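PDB 2INV: inulin fructotransferase from Bacillus sp. snu-7, which probably cleaves terminal difructose units from inulin by intramolecular fructosyl transfer, releasing them as a cyclic difructose anhydride. Local coordinates for residues A[90-95]-A[106-111]; A[148-153]-A[180-185]; A[290-295]-A[328-333]; A[332-337]-A[364-369]. All coordinates share one frame; numbering follows the deposited sequence.

Contact 1: A[90-95]-A[106-111]. With FRU (beta-D-fructofuranose), chain D.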
loop_
_atom_site.group_PDB
_atom_site.type_symbol
_atom_site.label_atom_id
_atom_site.label_comp_id
_atom_site.label_asym_id
_atom_site.label_seq_id
_atom_site.Cartn_x
_atom_site.Cartn_y
_atom_site.Cartn_z
ATOM N N PHE A 90 8.561 17.220 11.320
ATOM C CA PHE A 90 8.802 17.707 12.669
ATOM C C PHE A 90 7.566 18.526 13.029
ATOM O O PHE A 90 7.135 19.392 12.268
ATOM C CB PHE A 90 10.079 18.563 12.684
ATOM C CG PHE A 90 10.284 19.364 13.943
ATOM C CD1 PHE A 90 9.760 20.656 14.060
ATOM C CD2 PHE A 90 11.048 18.860 14.987
ATOM C CE1 PHE A 90 9.999 21.430 15.185
ATOM C CE2 PHE A 90 11.295 19.642 16.134
ATOM C CZ PHE A 90 10.775 20.916 16.228
ATOM N N SER A 91 6.998 18.228 14.189
ATOM C CA SER A 91 5.788 18.876 14.678
ATOM C C SER A 91 5.986 20.333 15.090
ATOM O O SER A 91 6.307 20.612 16.246
ATOM C CB SER A 91 5.244 18.078 15.873
ATOM O OG SER A 91 4.079 18.680 16.420
ATOM N N ARG A 92 5.777 21.261 14.162
ATOM C CA ARG A 92 5.925 22.673 14.488
ATOM C C ARG A 92 4.822 23.095 15.442
ATOM O O ARG A 92 4.978 24.037 16.221
ATOM C CB ARG A 92 5.868 23.540 13.228
ATOM C CG ARG A 92 7.213 23.711 12.532
ATOM C CD ARG A 92 7.121 24.704 11.390
ATOM N NE ARG A 92 8.416 24.976 10.760
ATOM C CZ ARG A 92 9.396 25.681 11.325
ATOM N NH1 ARG A 92 9.237 26.194 12.543
ATOM N NH2 ARG A 92 10.536 25.880 10.677
ATOM N N SER A 93 3.705 22.382 15.378
ATOM C CA SER A 93 2.553 22.656 16.230
ATOM C C SER A 93 2.931 22.501 17.697
ATOM O O SER A 93 2.644 23.360 18.511
ATOM C CB SER A 93 1.411 21.689 15.893
ATOM O OG SER A 93 0.213 22.064 16.544
ATOM N N ILE A 94 3.577 21.394 18.032
ATOM C CA ILE A 94 3.976 21.162 19.409
ATOM C C ILE A 94 5.054 22.163 19.839
ATOM O O ILE A 94 5.023 22.662 20.959
ATOM C CB ILE A 94 4.437 19.700 19.613
ATOM C CG1 ILE A 94 3.253 18.769 19.343
ATOM C CG2 ILE A 94 4.949 19.504 21.032
ATOM C CD1 ILE A 94 3.586 17.293 19.350
ATOM N N LEU A 95 5.989 22.486 18.951
ATOM C CA LEU A 95 7.026 23.463 19.286
ATOM C C LEU A 95 6.386 24.805 19.641
ATOM O O LEU A 95 6.735 25.418 20.650
ATOM C CB LEU A 95 8.004 23.658 18.113
ATOM C CG LEU A 95 8.970 24.841 18.264
ATOM C CD1 LEU A 95 10.026 24.523 19.305
ATOM C CD2 LEU A 95 9.631 25.137 16.924
ATOM N N LEU A 106 14.563 22.626 16.445
ATOM C CA LEU A 106 13.517 23.636 16.405
ATOM C C LEU A 106 12.912 23.671 15.003
ATOM O O LEU A 106 12.040 24.490 14.715
ATOM C CB LEU A 106 14.100 25.010 16.738
ATOM C CG LEU A 106 14.824 25.244 18.067
ATOM C CD1 LEU A 106 15.613 26.539 17.984
ATOM C CD2 LEU A 106 13.826 25.287 19.216
ATOM N N GLN A 107 13.371 22.771 14.136
ATOM C CA GLN A 107 12.899 22.745 12.755
ATOM C C GLN A 107 12.966 21.428 11.988
ATOM O O GLN A 107 13.753 20.537 12.302
ATOM C CB GLN A 107 13.686 23.746 11.909
ATOM C CG GLN A 107 13.400 25.202 12.123
ATOM C CD GLN A 107 14.059 26.038 11.048
ATOM O OE1 GLN A 107 13.708 25.945 9.870
ATOM N NE2 GLN A 107 15.049 26.835 11.443
ATOM N N PRO A 108 12.117 21.303 10.959
ATOM C CA PRO A 108 12.016 20.147 10.064
ATOM C C PRO A 108 13.368 19.880 9.396
ATOM O O PRO A 108 14.156 20.814 9.190
ATOM C CB PRO A 108 10.944 20.594 9.079
ATOM C CG PRO A 108 9.966 21.254 9.991
ATOM C CD PRO A 108 10.852 22.070 10.936
ATOM N N GLY A 109 13.647 18.612 9.087
ATOM C CA GLY A 109 14.925 18.269 8.479
ATOM C C GLY A 109 14.938 17.568 7.127
ATOM O O GLY A 109 14.053 17.774 6.295
ATOM N N ALA A 110 15.946 16.722 6.918
ATOM C CA ALA A 110 16.109 16.002 5.659
ATOM C C ALA A 110 16.329 17.053 4.579
ATOM O O ALA A 110 16.945 18.087 4.843
ATOM C CB ALA A 110 14.866 15.161 5.348
ATOM N N SER A 111 15.839 16.794 3.369
ATOM C CA SER A 111 15.978 17.758 2.276
ATOM C C SER A 111 14.848 18.756 2.516
ATOM O O SER A 111 13.781 18.711 1.888
ATOM C CB SER A 111 15.827 17.044 0.937
ATOM O OG SER A 111 16.638 15.882 0.939
HETATM C C1 FRU D . -0.545 18.445 17.473
HETATM C C2 FRU D . -1.031 17.157 16.682
HETATM C C3 FRU D . -0.969 17.303 15.135
HETATM C C4 FRU D . -2.171 16.493 14.600
HETATM C C5 FRU D . -3.140 16.599 15.741
HETATM C C6 FRU D . -3.702 15.199 16.035
HETATM O O1 FRU D . -1.043 19.668 16.869
HETATM O O3 FRU D . 0.098 17.295 14.217
HETATM O O4 FRU D . -2.643 16.971 13.353
HETATM O O5 FRU D . -2.430 17.191 16.885
HETATM O O6 FRU D . -4.898 15.390 16.673
HETATM O O HOH W 1 11.355 27.031 14.691
#
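Phe90 and Pro108 bring the two backbones closest, their CA atoms 4.8 Å apart, and the chains then diverge to 7.1 Å between the CA atoms of Leu95 and Leu106, with no direct backbone hydrogen bond joining them. Phe90 lays its ring along the Leu106-Gln107 peptide, its CG swung opposite the backbone N (chi1 168°), and Gln107 N sits over one face, offset toward the rim. Phe90 CD1 also meets CD of Pro108 at 3.6 Å; the rigid proline ring suits this apolar junction. Arg92 reaches out on an extended chain, so that Pro108 CD lies over one face of the guanidinium. The Arg92 charge is paired with Asp146, while NH1 gives a proton to a water that donates to Leu106 O at 2.6 Å. Gln107 runs alongside the arginine but sends NE2 to Asp53 of the second subunit. Leu95, branched and apolar, suits its place because its CD1 packs on Leu106 CD2 at 3.9 Å. Ser91 N-caps the helix 92-96, its OG accepting from Ile94 N, and Ser93 OG hydrogen-bonds fructose O1 at 2.7 Å. Apolar packing and one bridging water thus tie the helix that carries a sugar-binding serine to a loop anchored on the neighbouring subunit.

Contact 2: A[148-153]-A[180-185]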
loop_
_atom_site.group_PDB
_atom_site.type_symbol
_atom_site.label_atom_id
_atom_site.label_comp_id
_atom_site.label_asym_id
_atom_site.label_seq_id
_atom_site.Cartn_x
_atom_site.Cartn_y
_atom_site.Cartn_z
ATOM N N VAL A 148 7.029 27.076 7.582
ATOM C CA VAL A 148 7.634 27.813 8.685
ATOM C C VAL A 148 6.728 28.255 9.842
ATOM O O VAL A 148 7.044 28.006 11.004
ATOM C CB VAL A 148 8.389 29.049 8.143
ATOM C CG1 VAL A 148 9.087 29.773 9.277
ATOM C CG2 VAL A 148 9.390 28.606 7.091
ATOM N N GLY A 149 5.612 28.907 9.535
ATOM C CA GLY A 149 4.732 29.362 10.598
ATOM C C GLY A 149 3.365 29.839 10.153
ATOM O O GLY A 149 3.128 30.067 8.968
ATOM N N PHE A 150 2.460 29.986 11.116
ATOM C CA PHE A 150 1.103 30.444 10.835
ATOM C C PHE A 150 0.918 31.905 11.215
ATOM O O PHE A 150 1.398 32.344 12.257
ATOM C CB PHE A 150 0.097 29.518 11.520
ATOM C CG PHE A 150 -0.018 28.191 10.830
ATOM C CD1 PHE A 150 -0.018 28.146 9.441
ATOM C CD2 PHE A 150 -0.061 26.996 11.536
ATOM C CE1 PHE A 150 -0.054 26.940 8.763
ATOM C CE2 PHE A 150 -0.097 25.778 10.873
ATOM C CZ PHE A 150 -0.093 25.748 9.477
ATOM N N THR A 151 0.208 32.651 10.372
ATOM C CA THR A 151 0.053 34.085 10.567
ATOM C C THR A 151 -1.349 34.652 10.360
ATOM O O THR A 151 -1.989 34.341 9.360
ATOM C CB THR A 151 0.985 34.806 9.575
ATOM O OG1 THR A 151 0.979 34.104 8.324
ATOM C CG2 THR A 151 2.400 34.888 10.124
ATOM N N PRO A 152 -1.847 35.499 11.282
ATOM C CA PRO A 152 -1.550 36.193 12.556
ATOM C C PRO A 152 -1.416 35.298 13.796
ATOM O O PRO A 152 -0.498 35.478 14.604
ATOM C CB PRO A 152 -2.739 37.121 12.721
ATOM C CG PRO A 152 -2.936 37.593 11.366
ATOM C CD PRO A 152 -2.832 36.305 10.526
ATOM N N GLY A 153 -2.333 34.340 13.943
ATOM C CA GLY A 153 -2.274 33.440 15.083
ATOM C C GLY A 153 -1.299 32.320 14.809
ATOM O O GLY A 153 -1.256 31.785 13.696
ATOM N N PHE A 180 5.198 17.243 4.245
ATOM C CA PHE A 180 4.593 18.564 4.114
ATOM C C PHE A 180 4.274 19.026 5.522
ATOM O O PHE A 180 3.649 18.289 6.289
ATOM C CB PHE A 180 3.285 18.489 3.323
ATOM C CG PHE A 180 3.457 18.109 1.881
ATOM C CD1 PHE A 180 3.618 19.084 0.894
ATOM C CD2 PHE A 180 3.399 16.777 1.501
ATOM C CE1 PHE A 180 3.709 18.732 -0.444
ATOM C CE2 PHE A 180 3.490 16.417 0.161
ATOM C CZ PHE A 180 3.642 17.391 -0.814
ATOM N N VAL A 181 4.674 20.243 5.866
ATOM C CA VAL A 181 4.385 20.741 7.196
ATOM C C VAL A 181 4.215 22.257 7.256
ATOM O O VAL A 181 4.955 23.008 6.616
ATOM C CB VAL A 181 5.470 20.271 8.191
ATOM C CG1 VAL A 181 6.828 20.830 7.802
ATOM C CG2 VAL A 181 5.100 20.692 9.600
ATOM N N TYR A 182 3.206 22.678 8.016
ATOM C CA TYR A 182 2.865 24.083 8.226
ATOM C C TYR A 182 2.614 24.910 6.958
ATOM O O TYR A 182 3.067 26.045 6.845
ATOM C CB TYR A 182 3.932 24.744 9.117
ATOM C CG TYR A 182 3.517 24.938 10.569
ATOM C CD1 TYR A 182 2.861 23.931 11.282
ATOM C CD2 TYR A 182 3.798 26.131 11.232
ATOM C CE1 TYR A 182 2.482 24.114 12.627
ATOM C CE2 TYR A 182 3.434 26.326 12.579
ATOM C CZ TYR A 182 2.776 25.310 13.263
ATOM O OH TYR A 182 2.414 25.514 14.570
ATOM N N LEU A 183 1.859 24.336 6.021
ATOM C CA LEU A 183 1.506 24.992 4.754
ATOM C C LEU A 183 -0.004 25.178 4.694
ATOM O O LEU A 183 -0.743 24.246 5.035
ATOM C CB LEU A 183 1.930 24.120 3.562
ATOM C CG LEU A 183 3.421 23.985 3.279
ATOM C CD1 LEU A 183 3.645 22.844 2.309
ATOM C CD2 LEU A 183 3.936 25.292 2.710
ATOM N N GLU A 184 -0.482 26.332 4.229
ATOM C CA GLU A 184 -1.924 26.482 4.176
ATOM C C GLU A 184 -2.516 25.426 3.254
ATOM O O GLU A 184 -3.594 24.891 3.516
ATOM C CB GLU A 184 -2.356 27.874 3.722
ATOM C CG GLU A 184 -3.809 28.096 4.116
ATOM C CD GLU A 184 -4.305 29.510 3.949
ATOM O OE1 GLU A 184 -3.549 30.454 4.255
ATOM O OE2 GLU A 184 -5.475 29.675 3.540
ATOM N N HIS A 185 -1.805 25.133 2.173
ATOM C CA HIS A 185 -2.229 24.111 1.225
ATOM C C HIS A 185 -0.971 23.301 0.947
ATOM O O HIS A 185 0.011 23.833 0.435
ATOM C CB HIS A 185 -2.725 24.736 -0.082
ATOM C CG HIS A 185 -3.928 25.608 0.075
ATOM N ND1 HIS A 185 -5.217 25.133 -0.033
ATOM C CD2 HIS A 185 -4.035 26.933 0.337
ATOM C CE1 HIS A 185 -6.067 26.128 0.155
ATOM N NE2 HIS A 185 -5.375 27.229 0.382
#
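Phe150 lies over one face of the Tyr182 ring, its CE2 standing 3.4 Å above the centre, while Gly149 comes up to the edge with its N in the ring plane. The two rings form a face-to-face stack, with centroids 4.1 Å apart and planes inclined by 27°, and Phe150 CE2 lies 3.5 Å from both Tyr182 CD1 and CE1. Gly149 CA touches the ring edge, 3.4 Å from Tyr182 CD2. Phe150 is set over the tyrosine by a chi1 of -74°, which places CG beside the backbone N, and its ring also meets that of Tyr157. In this right-handed parallel beta-helix, Tyr182 stands just where the chain leaves strand 174-181, with a left-handed backbone conformation that turns the corner; the loop 148-153, which follows strand 135-146, folds against that corner. A tyrosine serves here because its ring offers a flat face to Phe150 while OH, at the far end, hydrogen-bonds Asp96. Replacing Tyr182 by alanine is likely to uncover the Phe150 face it stacks on and leave Asp96 without this hydroxyl partner. Asn159 ND2 crosses between the segments, hydrogen-bonded to both Gly149 O and Tyr182 O.

Contact 3: A[290-295]-A[328-333]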
loop_
_atom_site.group_PDB
_atom_site.type_symbol
_atom_site.label_atom_id
_atom_site.label_comp_id
_atom_site.label_asym_id
_atom_site.label_seq_id
_atom_site.Cartn_x
_atom_site.Cartn_y
_atom_site.Cartn_z
ATOM N N LEU A 290 -18.187 3.211 -2.820
ATOM C CA LEU A 290 -18.006 2.192 -1.803
ATOM C C LEU A 290 -17.187 2.712 -0.628
ATOM O O LEU A 290 -16.029 3.111 -0.789
ATOM C CB LEU A 290 -17.321 0.981 -2.429
ATOM C CG LEU A 290 -16.961 -0.212 -1.545
ATOM C CD1 LEU A 290 -18.217 -0.854 -0.982
ATOM C CD2 LEU A 290 -16.168 -1.216 -2.370
ATOM N N ILE A 291 -17.814 2.725 0.546
ATOM C CA ILE A 291 -17.173 3.178 1.777
ATOM C C ILE A 291 -17.269 1.962 2.676
ATOM O O ILE A 291 -18.309 1.715 3.284
ATOM C CB ILE A 291 -17.947 4.332 2.409
ATOM C CG1 ILE A 291 -18.305 5.353 1.327
ATOM C CG2 ILE A 291 -17.110 4.978 3.507
ATOM C CD1 ILE A 291 -17.122 6.065 0.751
ATOM N N THR A 292 -16.184 1.208 2.775
ATOM C CA THR A 292 -16.223 -0.006 3.564
ATOM C C THR A 292 -14.914 -0.346 4.255
ATOM O O THR A 292 -13.850 0.131 3.859
ATOM C CB THR A 292 -16.636 -1.168 2.646
ATOM O OG1 THR A 292 -16.973 -2.320 3.424
ATOM C CG2 THR A 292 -15.498 -1.516 1.689
ATOM N N ALA A 293 -15.006 -1.184 5.285
ATOM C CA ALA A 293 -13.834 -1.626 6.035
ATOM C C ALA A 293 -12.983 -0.484 6.595
ATOM O O ALA A 293 -11.752 -0.573 6.614
ATOM C CB ALA A 293 -12.974 -2.520 5.154
ATOM N N ASN A 294 -13.633 0.575 7.067
ATOM C CA ASN A 294 -12.918 1.720 7.627
ATOM C C ASN A 294 -13.204 1.851 9.117
ATOM O O ASN A 294 -14.295 1.514 9.581
ATOM C CB ASN A 294 -13.366 3.025 6.959
ATOM C CG ASN A 294 -13.077 3.057 5.475
ATOM O OD1 ASN A 294 -11.923 3.158 5.050
ATOM N ND2 ASN A 294 -14.130 2.954 4.673
ATOM N N HIS A 295 -12.225 2.340 9.868
ATOM C CA HIS A 295 -12.438 2.561 11.291
ATOM C C HIS A 295 -12.673 4.048 11.439
ATOM O O HIS A 295 -11.799 4.864 11.143
ATOM C CB HIS A 295 -11.237 2.154 12.135
ATOM C CG HIS A 295 -11.541 2.068 13.598
ATOM N ND1 HIS A 295 -11.754 3.180 14.384
ATOM C CD2 HIS A 295 -11.593 1.003 14.431
ATOM C CE1 HIS A 295 -11.914 2.803 15.641
ATOM N NE2 HIS A 295 -11.820 1.487 15.695
ATOM N N LEU A 328 -22.616 2.483 -1.037
ATOM C CA LEU A 328 -22.634 1.373 -0.091
ATOM C C LEU A 328 -21.694 1.612 1.087
ATOM O O LEU A 328 -20.473 1.444 0.970
ATOM C CB LEU A 328 -22.237 0.060 -0.781
ATOM C CG LEU A 328 -22.068 -1.154 0.151
ATOM C CD1 LEU A 328 -23.401 -1.497 0.802
ATOM C CD2 LEU A 328 -21.547 -2.340 -0.639
ATOM N N ILE A 329 -22.276 1.997 2.220
ATOM C CA ILE A 329 -21.512 2.244 3.433
ATOM C C ILE A 329 -21.666 0.996 4.294
ATOM O O ILE A 329 -22.709 0.799 4.930
ATOM C CB ILE A 329 -22.057 3.475 4.191
ATOM C CG1 ILE A 329 -22.117 4.679 3.249
ATOM C CG2 ILE A 329 -21.179 3.789 5.388
ATOM C CD1 ILE A 329 -23.421 4.799 2.479
ATOM N N SER A 330 -20.632 0.157 4.323
ATOM C CA SER A 330 -20.715 -1.077 5.086
ATOM C C SER A 330 -19.413 -1.514 5.734
ATOM O O SER A 330 -18.348 -0.951 5.479
ATOM C CB SER A 330 -21.204 -2.195 4.165
ATOM O OG SER A 330 -20.329 -2.327 3.052
ATOM N N ASP A 331 -19.526 -2.539 6.571
ATOM C CA ASP A 331 -18.389 -3.110 7.265
ATOM C C ASP A 331 -17.452 -2.057 7.857
ATOM O O ASP A 331 -16.233 -2.160 7.729
ATOM C CB ASP A 331 -17.626 -4.017 6.302
ATOM C CG ASP A 331 -16.599 -4.864 6.998
ATOM O OD1 ASP A 331 -16.904 -5.385 8.089
ATOM O OD2 ASP A 331 -15.493 -5.032 6.446
ATOM N N ASN A 332 -18.037 -1.048 8.501
ATOM C CA ASN A 332 -17.276 0.036 9.134
ATOM C C ASN A 332 -17.464 -0.032 10.652
ATOM O O ASN A 332 -18.511 -0.484 11.123
ATOM C CB ASN A 332 -17.776 1.402 8.646
ATOM C CG ASN A 332 -17.542 1.622 7.162
ATOM O OD1 ASN A 332 -16.406 1.575 6.684
ATOM N ND2 ASN A 332 -18.622 1.875 6.423
ATOM N N LEU A 333 -16.461 0.406 11.414
ATOM C CA LEU A 333 -16.574 0.407 12.872
ATOM C C LEU A 333 -16.549 1.849 13.377
ATOM O O LEU A 333 -15.556 2.553 13.204
ATOM C CB LEU A 333 -15.430 -0.399 13.512
ATOM C CG LEU A 333 -15.619 -0.828 14.982
ATOM C CD1 LEU A 333 -14.475 -1.738 15.407
ATOM C CD2 LEU A 333 -15.698 0.384 15.897
#
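Asn332 holds the backbone of 290-295 with both ends of its amide: OD1 accepts from Asn294 N at 3.0 Å, in the carbonyl plane, and ND2 donates to Ile291 O at 3.2 Å, approaching from above that carbonyl's plane. Ile291 O takes a second proton from Ser330 N, at 3.0 Å, so this buried oxygen is gripped twice. The amide of Asn294 lies beside that of Asn332, their planes 15° apart, with a weak bond from ND2 to OD1. A leucine in place of Asn332 would probably leave Asn294 N without its acceptor and Ile291 O with one donor fewer. Such stacked asparagines recur in parallel beta-helices, here coil on coil at the corner where each coil turns from one face to the next; strands 290-292 and 328-330 run 4.8 Å apart. On either side of the corner, Ile291 N donates to Leu328 O and Leu333 N to Asn294 O. Leucines suit the face shared with Thr292 and Ser330, where Leu290 CD1 meets Leu328 CD2 at 3.7 Å. Farther out, Asn294 is fixed by Val267 O and Asn270 N. Thr292 OG1 and Ser330 OG both bond Asp331 of the third subunit, and Asp331 reaches Thr292 of the second.

Contact 4: A[332-337]-A[364-369]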
loop_
_atom_site.group_PDB
_atom_site.type_symbol
_atom_site.label_atom_id
_atom_site.label_comp_id
_atom_site.label_asym_id
_atom_site.label_seq_id
_atom_site.Cartn_x
_atom_site.Cartn_y
_atom_site.Cartn_z
ATOM N N ASN A 332 -18.037 -1.048 8.501
ATOM C CA ASN A 332 -17.276 0.036 9.134
ATOM C C ASN A 332 -17.464 -0.032 10.652
ATOM O O ASN A 332 -18.511 -0.484 11.123
ATOM C CB ASN A 332 -17.776 1.402 8.646
ATOM C CG ASN A 332 -17.542 1.622 7.162
ATOM O OD1 ASN A 332 -16.406 1.575 6.684
ATOM N ND2 ASN A 332 -18.622 1.875 6.423
ATOM N N LEU A 333 -16.461 0.406 11.414
ATOM C CA LEU A 333 -16.574 0.407 12.872
ATOM C C LEU A 333 -16.549 1.849 13.377
ATOM O O LEU A 333 -15.556 2.553 13.204
ATOM C CB LEU A 333 -15.430 -0.399 13.512
ATOM C CG LEU A 333 -15.619 -0.828 14.982
ATOM C CD1 LEU A 333 -14.475 -1.738 15.407
ATOM C CD2 LEU A 333 -15.698 0.384 15.897
ATOM N N PHE A 334 -17.651 2.277 13.989
ATOM C CA PHE A 334 -17.758 3.633 14.519
ATOM C C PHE A 334 -17.545 3.681 16.032
ATOM O O PHE A 334 -18.309 3.092 16.793
ATOM C CB PHE A 334 -19.136 4.235 14.213
ATOM C CG PHE A 334 -19.417 4.432 12.748
ATOM C CD1 PHE A 334 -19.725 3.348 11.932
ATOM C CD2 PHE A 334 -19.397 5.705 12.189
ATOM C CE1 PHE A 334 -20.013 3.523 10.585
ATOM C CE2 PHE A 334 -19.683 5.895 10.836
ATOM C CZ PHE A 334 -19.992 4.807 10.037
ATOM N N ALA A 335 -16.516 4.406 16.460
ATOM C CA ALA A 335 -16.208 4.562 17.882
ATOM C C ALA A 335 -16.396 6.039 18.203
ATOM O O ALA A 335 -15.566 6.877 17.854
ATOM C CB ALA A 335 -14.775 4.138 18.162
ATOM N N TYR A 336 -17.498 6.351 18.869
ATOM C CA TYR A 336 -17.826 7.727 19.203
ATOM C C TYR A 336 -17.788 8.011 20.703
ATOM O O TYR A 336 -18.561 7.448 21.487
ATOM C CB TYR A 336 -19.200 8.052 18.605
ATOM C CG TYR A 336 -19.703 9.451 18.830
ATOM C CD1 TYR A 336 -20.185 9.843 20.078
ATOM C CD2 TYR A 336 -19.728 10.380 17.791
ATOM C CE1 TYR A 336 -20.683 11.123 20.287
ATOM C CE2 TYR A 336 -20.227 11.666 17.990
ATOM C CZ TYR A 336 -20.701 12.029 19.237
ATOM O OH TYR A 336 -21.199 13.293 19.447
ATOM N N ASN A 337 -16.868 8.890 21.096
ATOM C CA ASN A 337 -16.705 9.272 22.497
ATOM C C ASN A 337 -16.662 10.796 22.593
ATOM O O ASN A 337 -15.625 11.425 22.344
ATOM C CB ASN A 337 -15.405 8.694 23.059
ATOM C CG ASN A 337 -15.335 8.780 24.559
ATOM O OD1 ASN A 337 -14.341 8.388 25.164
ATOM N ND2 ASN A 337 -16.401 9.264 25.171
ATOM N N ALA A 364 -25.107 -1.353 5.495
ATOM C CA ALA A 364 -25.080 -2.660 6.134
ATOM C C ALA A 364 -23.825 -2.963 6.947
ATOM O O ALA A 364 -22.733 -2.488 6.638
ATOM C CB ALA A 364 -25.286 -3.743 5.083
ATOM N N LEU A 365 -24.011 -3.779 7.982
ATOM C CA LEU A 365 -22.945 -4.205 8.887
ATOM C C LEU A 365 -21.996 -3.091 9.318
ATOM O O LEU A 365 -20.831 -3.048 8.909
ATOM C CB LEU A 365 -22.145 -5.352 8.267
ATOM C CG LEU A 365 -21.202 -6.064 9.239
ATOM C CD1 LEU A 365 -21.992 -6.563 10.441
ATOM C CD2 LEU A 365 -20.514 -7.220 8.537
ATOM N N ASN A 366 -22.513 -2.196 10.152
ATOM C CA ASN A 366 -21.754 -1.076 10.692
ATOM C C ASN A 366 -21.918 -1.126 12.206
ATOM O O ASN A 366 -23.024 -0.942 12.728
ATOM C CB ASN A 366 -22.301 0.246 10.144
ATOM C CG ASN A 366 -21.976 0.447 8.681
ATOM O OD1 ASN A 366 -20.832 0.745 8.319
ATOM N ND2 ASN A 366 -22.977 0.271 7.824
ATOM N N HIS A 367 -20.813 -1.378 12.902
ATOM C CA HIS A 367 -20.833 -1.467 14.350
ATOM C C HIS A 367 -20.580 -0.114 15.006
ATOM O O HIS A 367 -19.546 0.516 14.770
ATOM C CB HIS A 367 -19.791 -2.477 14.834
ATOM C CG HIS A 367 -19.830 -2.722 16.310
ATOM N ND1 HIS A 367 -18.693 -2.793 17.085
ATOM C CD2 HIS A 367 -20.871 -2.936 17.153
ATOM C CE1 HIS A 367 -19.028 -3.037 18.339
ATOM N NE2 HIS A 367 -20.343 -3.129 18.408
ATOM N N VAL A 368 -21.526 0.315 15.837
ATOM C CA VAL A 368 -21.411 1.584 16.530
ATOM C C VAL A 368 -21.153 1.378 18.016
ATOM O O VAL A 368 -21.768 0.527 18.656
ATOM C CB VAL A 368 -22.691 2.428 16.372
ATOM C CG1 VAL A 368 -22.587 3.693 17.228
ATOM C CG2 VAL A 368 -22.899 2.789 14.913
ATOM N N VAL A 369 -20.240 2.178 18.547
ATOM C CA VAL A 369 -19.891 2.138 19.949
ATOM C C VAL A 369 -19.875 3.585 20.371
ATOM O O VAL A 369 -19.147 4.393 19.798
ATOM C CB VAL A 369 -18.481 1.563 20.179
ATOM C CG1 VAL A 369 -18.217 1.434 21.670
ATOM C CG2 VAL A 369 -18.341 0.227 19.482
#
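Backbone hydrogen bonds do most to join Asn332-Tyr336 to Asn366-Val369, two parallel strands whose axes come within 4.7 Å at an angle of 11°. His367 N donates to Asn332 O, Phe334 N to His367 O, Val369 N to Phe334 O and Tyr336 N to Val369 O, the last at 2.7 Å and nearly straight. Each chain therefore alternates donating and accepting, as parallel pairing requires. Among polar side chains, Asn332 and Asn366 lie side by side and point the same way, their amide planes 21° apart. Asn332 ND2 gives a proton to Asn366 OD1 at 3.1 Å, in the plane of that carbonyl, and Asn366 spends its own ND2 on Ile329 O. Asparagine fits both places, since each amide can accept and donate at once: Asn366 turns both its OD1 and ND2 to the coil of 328-337, while Asn332 bonds the coils on both sides. Apolar and aromatic contacts divide between the two faces. On the face of the asparagines, Phe334 has CG beside its backbone N (chi1 -64°), which brings Asn366 OD1 to the edge of its ring, in plane, 3.7 Å from CE1. Its CB also packs on Val368 CG2 at 4.1 Å. On the other face, Leu333 CG meets the edge of the His367 ring, 4.2 Å from ND1, and beta-branched Val369 suits an extended strand. Strand 285-299 flanks 332-337 on the side away from 364-369, while strand 351-357 covers Phe334, Tyr336 and Val368, and Asn326 of the second subunit packs on His367 and Val369.

The four contacts follow one another along the chain and fall into two groups about 33 to 35 Å apart, centre to centre. Contacts 1 and 2 touch, 12 Å between centres, where Tyr182 packs against the helix 92-96; both involve loops beside the coils, close to bound fructose. Contacts 3 and 4 lie toward the C-terminal end, 9 Å apart, and share Asn332 and Leu333 on strand 328-337, which pairs with strands 285-299 and 362-370. The asparagine stack thus runs through three successive coils. The sugar-binding helix of contact 1 and the corners of contacts 3 and 4 border the trimer interface, whereas contact 2 meets no other subunit.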